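Local coordinates for protein probable glutaredoxin ssr2061 (Synechocystis sp., PDB 4MJE) that probably acts as a glutathione-disulfide oxidoreductase that uses glutathione to reduce protein disulfides and small disulfide compounds, at residues I20-T25 / R31-L36; E56-R61 / R66-I71; Y85-A90 / D94-S99. The protein carries 1 engineered substitution. All coordinates share one frame; numbering follows the deposited sequence.

Contact 1: I20-T25 / R31-L36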
loop_
_atom_site.group_PDB
_atom_site.type_symbol
_atom_site.label_atom_id
_atom_site.label_comp_id
_atom_site.label_asym_id
_atom_site.label_seq_id
_atom_site.Cartn_x
_atom_site.Cartn_y
_atom_site.Cartn_z
ATOM N N ILE A 20 -2.706 -2.510 1.510
ATOM C CA ILE A 20 -3.929 -2.075 0.847
ATOM C C ILE A 20 -5.103 -2.938 1.283
ATOM O O ILE A 20 -5.022 -4.168 1.234
ATOM C CB ILE A 20 -3.786 -2.088 -0.702
ATOM C CG1 ILE A 20 -5.066 -1.551 -1.348
ATOM C CG2 ILE A 20 -3.409 -3.473 -1.251
ATOM C CD1 ILE A 20 -4.966 -1.302 -2.819
ATOM N N TYR A 21 -6.157 -2.275 1.767
ATOM C CA TYR A 21 -7.410 -2.920 2.124
ATOM C C TYR A 21 -8.350 -2.905 0.916
ATOM O O TYR A 21 -8.525 -1.871 0.259
ATOM C CB TYR A 21 -8.124 -2.212 3.280
ATOM C CG TYR A 21 -7.406 -2.095 4.604
ATOM C CD1 TYR A 21 -7.827 -2.814 5.715
ATOM C CD2 TYR A 21 -6.368 -1.181 4.779
ATOM C CE1 TYR A 21 -7.205 -2.653 6.949
ATOM C CE2 TYR A 21 -5.750 -1.023 6.004
ATOM C CZ TYR A 21 -6.173 -1.751 7.064
ATOM O OH TYR A 21 -5.571 -1.557 8.285
ATOM N N THR A 22 -8.956 -4.054 0.625
ATOM C CA THR A 22 -9.742 -4.192 -0.593
ATOM C C THR A 22 -10.985 -5.055 -0.392
ATOM O O THR A 22 -11.084 -5.832 0.557
ATOM C CB THR A 22 -8.942 -4.918 -1.686
ATOM O OG1 THR A 22 -8.684 -6.243 -1.238
ATOM C CG2 THR A 22 -7.637 -4.243 -2.012
ATOM N N TRP A 23 -11.919 -4.914 -1.338
ATOM C CA TRP A 23 -12.766 -6.022 -1.740
ATOM C C TRP A 23 -12.220 -6.501 -3.087
ATOM O O TRP A 23 -11.876 -5.694 -3.945
ATOM C CB TRP A 23 -14.244 -5.603 -1.841
ATOM C CG TRP A 23 -14.986 -5.721 -0.557
ATOM C CD1 TRP A 23 -14.445 -5.801 0.695
ATOM C CD2 TRP A 23 -16.415 -5.779 -0.388
ATOM N NE1 TRP A 23 -15.446 -5.910 1.632
ATOM C CE2 TRP A 23 -16.662 -5.902 0.990
ATOM C CE3 TRP A 23 -17.505 -5.732 -1.272
ATOM C CZ2 TRP A 23 -17.952 -5.989 1.511
ATOM C CZ3 TRP A 23 -18.780 -5.804 -0.748
ATOM C CH2 TRP A 23 -18.993 -5.929 0.624
ATOM N N SER A 24 -12.116 -7.815 -3.246
ATOM C CA SER A 24 -11.459 -8.422 -4.400
ATOM C C SER A 24 -12.072 -7.984 -5.716
ATOM O O SER A 24 -11.384 -7.837 -6.734
ATOM C CB SER A 24 -11.509 -9.949 -4.299
ATOM O OG SER A 24 -12.829 -10.415 -4.257
ATOM N N THR A 25 -13.386 -7.770 -5.705
ATOM C CA THR A 25 -14.151 -7.502 -6.921
ATOM C C THR A 25 -14.580 -6.037 -7.055
ATOM O O THR A 25 -15.358 -5.691 -7.939
ATOM C CB THR A 25 -15.384 -8.412 -6.966
ATOM O OG1 THR A 25 -16.031 -8.369 -5.689
ATOM C CG2 THR A 25 -14.981 -9.854 -7.276
ATOM N N ARG A 31 -8.172 -1.480 -9.708
ATOM C CA ARG A 31 -7.304 -0.520 -10.375
ATOM C C ARG A 31 -6.080 -0.169 -9.514
ATOM O O ARG A 31 -4.966 0.001 -10.026
ATOM C CB ARG A 31 -8.103 0.745 -10.714
ATOM C CG ARG A 31 -7.408 1.744 -11.619
ATOM C CD ARG A 31 -8.319 2.888 -12.003
ATOM N NE ARG A 31 -9.502 2.385 -12.686
ATOM C CZ ARG A 31 -10.661 3.033 -12.780
ATOM N NH1 ARG A 31 -10.807 4.237 -12.241
ATOM N NH2 ARG A 31 -11.675 2.464 -13.416
ATOM N N ALA A 32 -6.280 -0.026 -8.206
ATOM C CA ALA A 32 -5.186 0.301 -7.295
ATOM C C ALA A 32 -4.213 -0.881 -7.229
ATOM O O ALA A 32 -2.996 -0.716 -7.245
ATOM C CB ALA A 32 -5.743 0.628 -5.925
ATOM N N LEU A 33 -4.748 -2.096 -7.156
ATOM C CA LEU A 33 -3.915 -3.294 -7.160
ATOM C C LEU A 33 -3.083 -3.383 -8.427
ATOM O O LEU A 33 -1.909 -3.747 -8.366
ATOM C CB LEU A 33 -4.772 -4.541 -7.025
ATOM C CG LEU A 33 -5.360 -4.800 -5.634
ATOM C CD1 LEU A 33 -6.450 -5.880 -5.734
ATOM C CD2 LEU A 33 -4.315 -5.186 -4.615
ATOM N N ALA A 34 -3.670 -3.030 -9.563
ATOM C CA ALA A 34 -2.936 -3.061 -10.811
ATOM C C ALA A 34 -1.734 -2.142 -10.766
ATOM O O ALA A 34 -0.662 -2.515 -11.221
ATOM C CB ALA A 34 -3.827 -2.687 -11.957
ATOM N N LEU A 35 -1.900 -0.949 -10.217
ATOM C CA LEU A 35 -0.804 0.000 -10.148
ATOM C C LEU A 35 0.336 -0.523 -9.257
ATOM O O LEU A 35 1.517 -0.451 -9.622
ATOM C CB LEU A 35 -1.299 1.350 -9.639
ATOM C CG LEU A 35 -0.246 2.466 -9.614
ATOM C CD1 LEU A 35 0.428 2.696 -10.976
ATOM C CD2 LEU A 35 -0.878 3.738 -9.137
ATOM N N LEU A 36 -0.006 -1.061 -8.089
ATOM C CA LEU A 36 0.995 -1.596 -7.178
ATOM C C LEU A 36 1.742 -2.765 -7.802
ATOM O O LEU A 36 2.956 -2.880 -7.663
ATOM C CB LEU A 36 0.354 -1.993 -5.845
ATOM C CG LEU A 36 -0.198 -0.827 -5.016
ATOM C CD1 LEU A 36 -1.003 -1.335 -3.830
ATOM C CD2 LEU A 36 0.933 0.073 -4.540
#
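I20 meets A32, L33 and L36 across the first strand-helix step of the beta-alpha-beta unit that opens this thioredoxin-fold glutaredoxin. Strand 18-22 and helix 27-39 run in roughly opposite directions, their short segments 10.1 Å apart at an angle of 147°, and I20 and T22 both point from the strand toward the helix. I20 carries most of the contact with its two arms. Its longer branch is almost fully extended, with CG1 anti to the backbone N (chi1 -177°), and this pushes CD1 out to the helix. There CD1 lies 3.7 Å from A32 CB and also touches the CD1 methyl of L36, one helical turn further on. The short arm leans on the same turn: I20 CG2 stands 3.9 Å from L33 CD2, and L36 CD1 is 4.1 Å from I20 CG2. L36 therefore sets a single methyl against both arms of the isoleucine, which crosses each of the two leucines at a slant. All the side chains in this layer are buried, and I20 meets the helix through apolar contacts, methyl against methyl. L33 and L36 also pack on F43, in the loop that follows the helix. Y21, between I20 and T22, packs on M58 of helix 52-61, and T22 returns to the helix. The hydroxyl of T22 is taken up elsewhere, its OG1 hydrogen-bonding to the carboxylate of E45 on the neighbouring parallel strand, while its methyl group takes part here. T22 also borders the CxxC motif of C26 and C29, free thiols in this structure and by similarity the redox-active pair. On the helix side its apolar branch ends against one leucine arm, T22 CG2 lying 4.2 Å from L33 CD1.

Contact 2: E56-R61 / R66-I71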
loop_
_atom_site.group_PDB
_atom_site.type_symbol
_atom_site.label_atom_id
_atom_site.label_comp_id
_atom_site.label_asym_id
_atom_site.label_seq_id
_atom_site.Cartn_x
_atom_site.Cartn_y
_atom_site.Cartn_z
ATOM N N GLU A 56 -14.148 -2.159 10.116
ATOM C CA GLU A 56 -14.086 -1.222 11.236
ATOM C C GLU A 56 -12.636 -1.013 11.715
ATOM O O GLU A 56 -12.266 0.084 12.111
ATOM C CB GLU A 56 -14.978 -1.718 12.375
ATOM C CG GLU A 56 -16.485 -1.828 12.051
ATOM C CD GLU A 56 -16.996 -0.757 11.131
ATOM O OE1 GLU A 56 -16.711 0.422 11.397
ATOM O OE2 GLU A 56 -17.685 -1.106 10.154
ATOM N N ALA A 57 -11.808 -2.051 11.671
ATOM C CA ALA A 57 -10.385 -1.891 11.966
ATOM C C ALA A 57 -9.766 -0.956 10.942
ATOM O O ALA A 57 -9.002 -0.066 11.309
ATOM C CB ALA A 57 -9.669 -3.243 11.955
ATOM N N MET A 58 -10.096 -1.154 9.667
ATOM C CA MET A 58 -9.619 -0.255 8.621
ATOM C C MET A 58 -10.037 1.185 8.896
ATOM O O MET A 58 -9.205 2.095 8.852
ATOM C CB MET A 58 -10.188 -0.676 7.266
ATOM C CG MET A 58 -9.665 0.144 6.111
ATOM S SD MET A 58 -10.561 -0.181 4.589
ATOM C CE MET A 58 -12.029 0.819 4.850
ATOM N N ALA A 59 -11.322 1.400 9.193
ATOM C CA ALA A 59 -11.833 2.757 9.413
ATOM C C ALA A 59 -11.128 3.434 10.586
ATOM O O ALA A 59 -10.914 4.646 10.584
ATOM C CB ALA A 59 -13.328 2.722 9.644
ATOM N N ALA A 60 -10.769 2.648 11.591
ATOM C CA ALA A 60 -10.104 3.188 12.767
ATOM C C ALA A 60 -8.736 3.788 12.402
ATOM O O ALA A 60 -8.258 4.710 13.065
ATOM C CB ALA A 60 -9.951 2.099 13.799
ATOM N N ARG A 61 -8.095 3.250 11.367
ATOM C CA ARG A 61 -6.822 3.780 10.869
ATOM C C ARG A 61 -6.949 4.795 9.752
ATOM O O ARG A 61 -6.020 5.559 9.495
ATOM C CB ARG A 61 -5.972 2.667 10.274
ATOM C CG ARG A 61 -5.241 1.802 11.221
ATOM C CD ARG A 61 -4.489 0.754 10.420
ATOM N NE ARG A 61 -3.143 1.141 10.008
ATOM C CZ ARG A 61 -2.426 0.486 9.096
ATOM N NH1 ARG A 61 -2.954 -0.542 8.442
ATOM N NH2 ARG A 61 -1.185 0.841 8.831
ATOM N N ARG A 66 -14.700 4.240 5.355
ATOM C CA ARG A 66 -15.012 2.853 5.017
ATOM C C ARG A 66 -15.036 2.635 3.512
ATOM O O ARG A 66 -15.310 1.525 3.049
ATOM C CB ARG A 66 -16.348 2.448 5.628
ATOM C CG ARG A 66 -16.308 2.408 7.139
ATOM C CD ARG A 66 -17.650 2.086 7.730
ATOM N NE ARG A 66 -17.559 2.093 9.185
ATOM C CZ ARG A 66 -17.676 3.181 9.944
ATOM N NH1 ARG A 66 -17.936 4.370 9.416
ATOM N NH2 ARG A 66 -17.549 3.074 11.258
ATOM N N SER A 67 -14.763 3.682 2.738
ATOM C CA SER A 67 -14.631 3.527 1.287
ATOM C C SER A 67 -13.428 2.636 0.992
ATOM O O SER A 67 -12.514 2.523 1.823
ATOM C CB SER A 67 -14.488 4.891 0.598
ATOM O OG SER A 67 -13.313 5.568 1.030
ATOM N N LEU A 68 -13.428 2.012 -0.183
ATOM C CA LEU A 68 -12.346 1.122 -0.593
ATOM C C LEU A 68 -11.750 1.585 -1.913
ATOM O O LEU A 68 -12.428 2.164 -2.744
ATOM C CB LEU A 68 -12.880 -0.301 -0.777
ATOM C CG LEU A 68 -13.428 -0.962 0.481
ATOM C CD1 LEU A 68 -14.131 -2.253 0.126
ATOM C CD2 LEU A 68 -12.299 -1.188 1.476
ATOM N N PRO A 69 -10.464 1.338 -2.132
ATOM C CA PRO A 69 -9.496 0.767 -1.199
ATOM C C PRO A 69 -8.992 1.813 -0.210
ATOM O O PRO A 69 -9.250 3.004 -0.362
ATOM C CB PRO A 69 -8.346 0.350 -2.126
ATOM C CG PRO A 69 -8.389 1.364 -3.190
ATOM C CD PRO A 69 -9.854 1.621 -3.440
ATOM N N GLN A 70 -8.221 1.367 0.782
ATOM C CA GLN A 70 -7.421 2.284 1.614
ATOM C C GLN A 70 -5.981 1.778 1.614
ATOM O O GLN A 70 -5.735 0.585 1.821
ATOM C CB GLN A 70 -7.953 2.394 3.052
ATOM C CG GLN A 70 -9.388 2.913 3.150
ATOM C CD GLN A 70 -9.525 4.337 2.689
ATOM O OE1 GLN A 70 -8.540 5.079 2.635
ATOM N NE2 GLN A 70 -10.742 4.733 2.338
ATOM N N ILE A 71 -5.055 2.688 1.368
ATOM C CA ILE A 71 -3.652 2.372 1.189
ATOM C C ILE A 71 -2.812 3.084 2.224
ATOM O O ILE A 71 -3.027 4.247 2.496
ATOM C CB ILE A 71 -3.201 2.799 -0.228
ATOM C CG1 ILE A 71 -3.987 2.012 -1.280
ATOM C CG2 ILE A 71 -1.705 2.602 -0.431
ATOM C CD1 ILE A 71 -4.174 2.752 -2.570
#
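R66 and E56 are joined by a salt bridge in which the guanidinium approaches side-on and gives two N-H groups to one oxygen. R66 NH2 donates to E56 OE1 at 2.8 Å and R66 NE to the same OE1 at 2.9 Å, the acceptor lying close to the guanidinium plane. The NE bond uses the syn lone pair of OE1; NH2 comes from the same syn side, 17° out of the carboxylate plane. A weak third bond runs from R66 NE to E56 OE2. The planes of the two charged groups are turned 32° apart, so the pairing is not flat. An alanine in place of E56 would probably leave the R66 guanidinium without its carboxylate mate and free to swing toward solvent. A59 supports the arginine from the helix: its CB lies over one guanidinium face, toward the rim, and 3.9 Å from R66 CG. Further in, M58 carries the packing. Its chain reaches out extended and then bends at the thioether (chi3 80°), which turns CE back to lie 3.5 Å from S67 O. M58 SD rests 3.6 Å from Q70 CG, the two side chains crossing nearly at right angles, and touches L68 CD2 as well. The amide of Q70 is held at both ends: NE2 donates to S67 O at 2.9 Å, from above the carbonyl plane, and OE1 bonds to H77. The turn so secured leads through the cis peptide before P69, the cis-proline of the thioredoxin fold, whose ring touches C29. The chemistry is thus graded, with an ion pair on the outer, more exposed side and thioether and methyl groups within, and it fixes helix 52-61 to the cis-proline loop beside the probable redox centre.

Contact 3: Y85-A90 / D94-S99; sequences YALDGA and DPLLHS
L87 and D88, on the last turns of helix 81-89, face L96 and D94 of the short helix 93-97, the two consecutive helices that close the thioredoxin-fold chain at its C terminus. The backbones come nearest at D88 and D94, whose CA atoms are 7.1 Å apart. The first helix is regular here, with G89 N bonded to Y85 O and A90 N to A86 O; the second is only weakly bonded and breaks at H98, which leaves helical geometry with a positive phi of 97°. The surface shared between the two segments is small and comes from two side-chain pairs. On the apolar side, L87 and L96 bring their CD1 methyls within 4.0 Å of each other, the side chains crossing at about a right angle. Each leucine has its CG anti to the carbonyl carbon (chi1 -75° and -66°), which directs the branched ends into the angle between the helices. L97 turns instead to V41 and K39. On the polar side, two carboxylates lie close, D88 OD2 and D94 OD2 being 4.4 Å apart. The amine of K39, at the end of helix 27-39, forms salt bridges with both oxygens and so is likely to offset their repulsion, linking both helices to helix 27-39. A water molecule completes the link between the two segments. It donates to D88 OD2 at 2.8 Å and, on its other side, accepts the backbone N-H of D94, near the start of the short helix, at an N-to-water distance of 2.9 Å.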
loop_
_atom_site.group_PDB
_atom_site.type_symbol
_atom_site.label_atom_id
_atom_site.label_comp_id
_atom_site.label_asym_id
_atom_site.label_seq_id
_atom_site.Cartn_x
_atom_site.Cartn_y
_atom_site.Cartn_z
ATOM N N TYR A 85 -3.107 7.098 -7.700
ATOM C CA TYR A 85 -2.929 7.446 -9.098
ATOM C C TYR A 85 -2.543 8.918 -9.251
ATOM O O TYR A 85 -1.730 9.261 -10.119
ATOM C CB TYR A 85 -4.171 7.117 -9.932
ATOM C CG TYR A 85 -4.182 5.697 -10.439
ATOM C CD1 TYR A 85 -3.704 5.391 -11.693
ATOM C CD2 TYR A 85 -4.657 4.672 -9.652
ATOM C CE1 TYR A 85 -3.696 4.100 -12.159
ATOM C CE2 TYR A 85 -4.663 3.368 -10.103
ATOM C CZ TYR A 85 -4.186 3.081 -11.369
ATOM O OH TYR A 85 -4.182 1.797 -11.854
ATOM N N ALA A 86 -3.107 9.798 -8.420
ATOM C CA ALA A 86 -2.746 11.214 -8.462
ATOM C C ALA A 86 -1.275 11.390 -8.087
ATOM O O ALA A 86 -0.534 12.113 -8.751
ATOM C CB ALA A 86 -3.666 12.050 -7.543
ATOM N N LEU A 87 -0.831 10.719 -7.036
ATOM C CA LEU A 87 0.575 10.783 -6.655
ATOM C C LEU A 87 1.469 10.312 -7.792
ATOM O O LEU A 87 2.497 10.920 -8.064
ATOM C CB LEU A 87 0.849 9.936 -5.408
ATOM C CG LEU A 87 0.386 10.497 -4.071
ATOM C CD1 LEU A 87 0.406 9.422 -3.009
ATOM C CD2 LEU A 87 1.257 11.675 -3.633
ATOM N N ASP A 88 1.104 9.220 -8.445
ATOM C CA ASP A 88 1.938 8.728 -9.532
ATOM C C ASP A 88 1.982 9.734 -10.697
ATOM O O ASP A 88 3.035 9.984 -11.277
ATOM C CB ASP A 88 1.480 7.362 -10.022
ATOM C CG ASP A 88 2.568 6.623 -10.796
ATOM O OD1 ASP A 88 2.220 5.927 -11.776
ATOM O OD2 ASP A 88 3.762 6.716 -10.406
ATOM N N GLY A 89 0.850 10.350 -11.009
ATOM C CA GLY A 89 0.809 11.329 -12.083
ATOM C C GLY A 89 1.615 12.577 -11.804
ATOM O O GLY A 89 2.078 13.254 -12.726
ATOM N N ALA A 90 1.773 12.882 -10.522
ATOM C CA ALA A 90 2.564 14.025 -10.091
ATOM C C ALA A 90 4.041 13.688 -9.968
ATOM O O ALA A 90 4.844 14.573 -9.694
ATOM C CB ALA A 90 2.048 14.546 -8.758
ATOM N N ASP A 94 6.716 7.010 -6.710
ATOM C CA ASP A 94 7.946 6.240 -6.626
ATOM C C ASP A 94 8.802 6.575 -5.376
ATOM O O ASP A 94 9.234 5.674 -4.676
ATOM C CB ASP A 94 8.762 6.363 -7.920
ATOM C CG ASP A 94 8.116 5.637 -9.106
ATOM O OD1 ASP A 94 8.399 6.019 -10.265
ATOM O OD2 ASP A 94 7.347 4.695 -8.887
ATOM N N PRO A 95 9.025 7.858 -5.055
ATOM C CA PRO A 95 9.814 8.135 -3.843
ATOM C C PRO A 95 9.251 7.496 -2.559
ATOM O O PRO A 95 10.001 7.114 -1.665
ATOM C CB PRO A 95 9.771 9.667 -3.730
ATOM C CG PRO A 95 9.496 10.150 -5.086
ATOM C CD PRO A 95 8.673 9.090 -5.777
ATOM N N LEU A 96 7.927 7.414 -2.473
ATOM C CA LEU A 96 7.275 6.869 -1.283
ATOM C C LEU A 96 7.443 5.364 -1.156
ATOM O O LEU A 96 7.394 4.821 -0.052
ATOM C CB LEU A 96 5.787 7.211 -1.285
ATOM C CG LEU A 96 5.448 8.697 -1.144
ATOM C CD1 LEU A 96 3.957 8.914 -1.294
ATOM C CD2 LEU A 96 5.932 9.271 0.183
ATOM N N LEU A 97 7.620 4.686 -2.286
ATOM C CA LEU A 97 7.764 3.235 -2.279
ATOM C C LEU A 97 9.199 2.943 -1.961
ATOM O O LEU A 97 9.592 1.784 -1.801
ATOM C CB LEU A 97 7.414 2.646 -3.639
ATOM C CG LEU A 97 6.011 2.986 -4.119
ATOM C CD1 LEU A 97 5.839 2.561 -5.575
ATOM C CD2 LEU A 97 4.970 2.319 -3.222
ATOM N N HIS A 98 9.945 4.043 -1.849
ATOM C CA HIS A 98 11.384 4.100 -1.632
ATOM C C HIS A 98 12.073 4.297 -2.988
ATOM O O HIS A 98 13.120 4.935 -3.070
ATOM C CB HIS A 98 11.900 2.872 -0.893
ATOM C CG HIS A 98 13.319 3.009 -0.439
ATOM N ND1 HIS A 98 13.766 4.113 0.255
ATOM C CD2 HIS A 98 14.399 2.209 -0.614
ATOM C CE1 HIS A 98 15.054 3.975 0.510
ATOM N NE2 HIS A 98 15.464 2.835 -0.012
ATOM N N SER A 99 11.480 3.704 -4.027
ATOM C CA SER A 99 11.492 4.240 -5.404
ATOM C C SER A 99 10.788 3.319 -6.396
ATOM O O SER A 99 10.613 2.130 -6.143
ATOM C CB SER A 99 12.855 4.670 -5.928
ATOM O OG SER A 99 12.683 5.181 -7.239
HETATM O O HOH W 1 5.641 8.330 -9.108
#

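How the contacts relate
From the N terminus the three contacts follow one another in series, none enclosing or crossing another. Contact 1 closes the short connection from strand 18-22 into helix 27-39; contact 2 then brings helix 52-61 against the approach to strand 70-73, and contact 3 closes the turn between the last two helices. Contacts 1 and 2 share the sheet, since strands 18-22 and 70-73 are antiparallel neighbours: Y21 bonds through its backbone to Q70 and through its hydroxyl to R61. Contact 3 reaches contact 1 from the helical side, where Y85 OH meets R31 O and L35 packs on D88, but it does not touch contact 2.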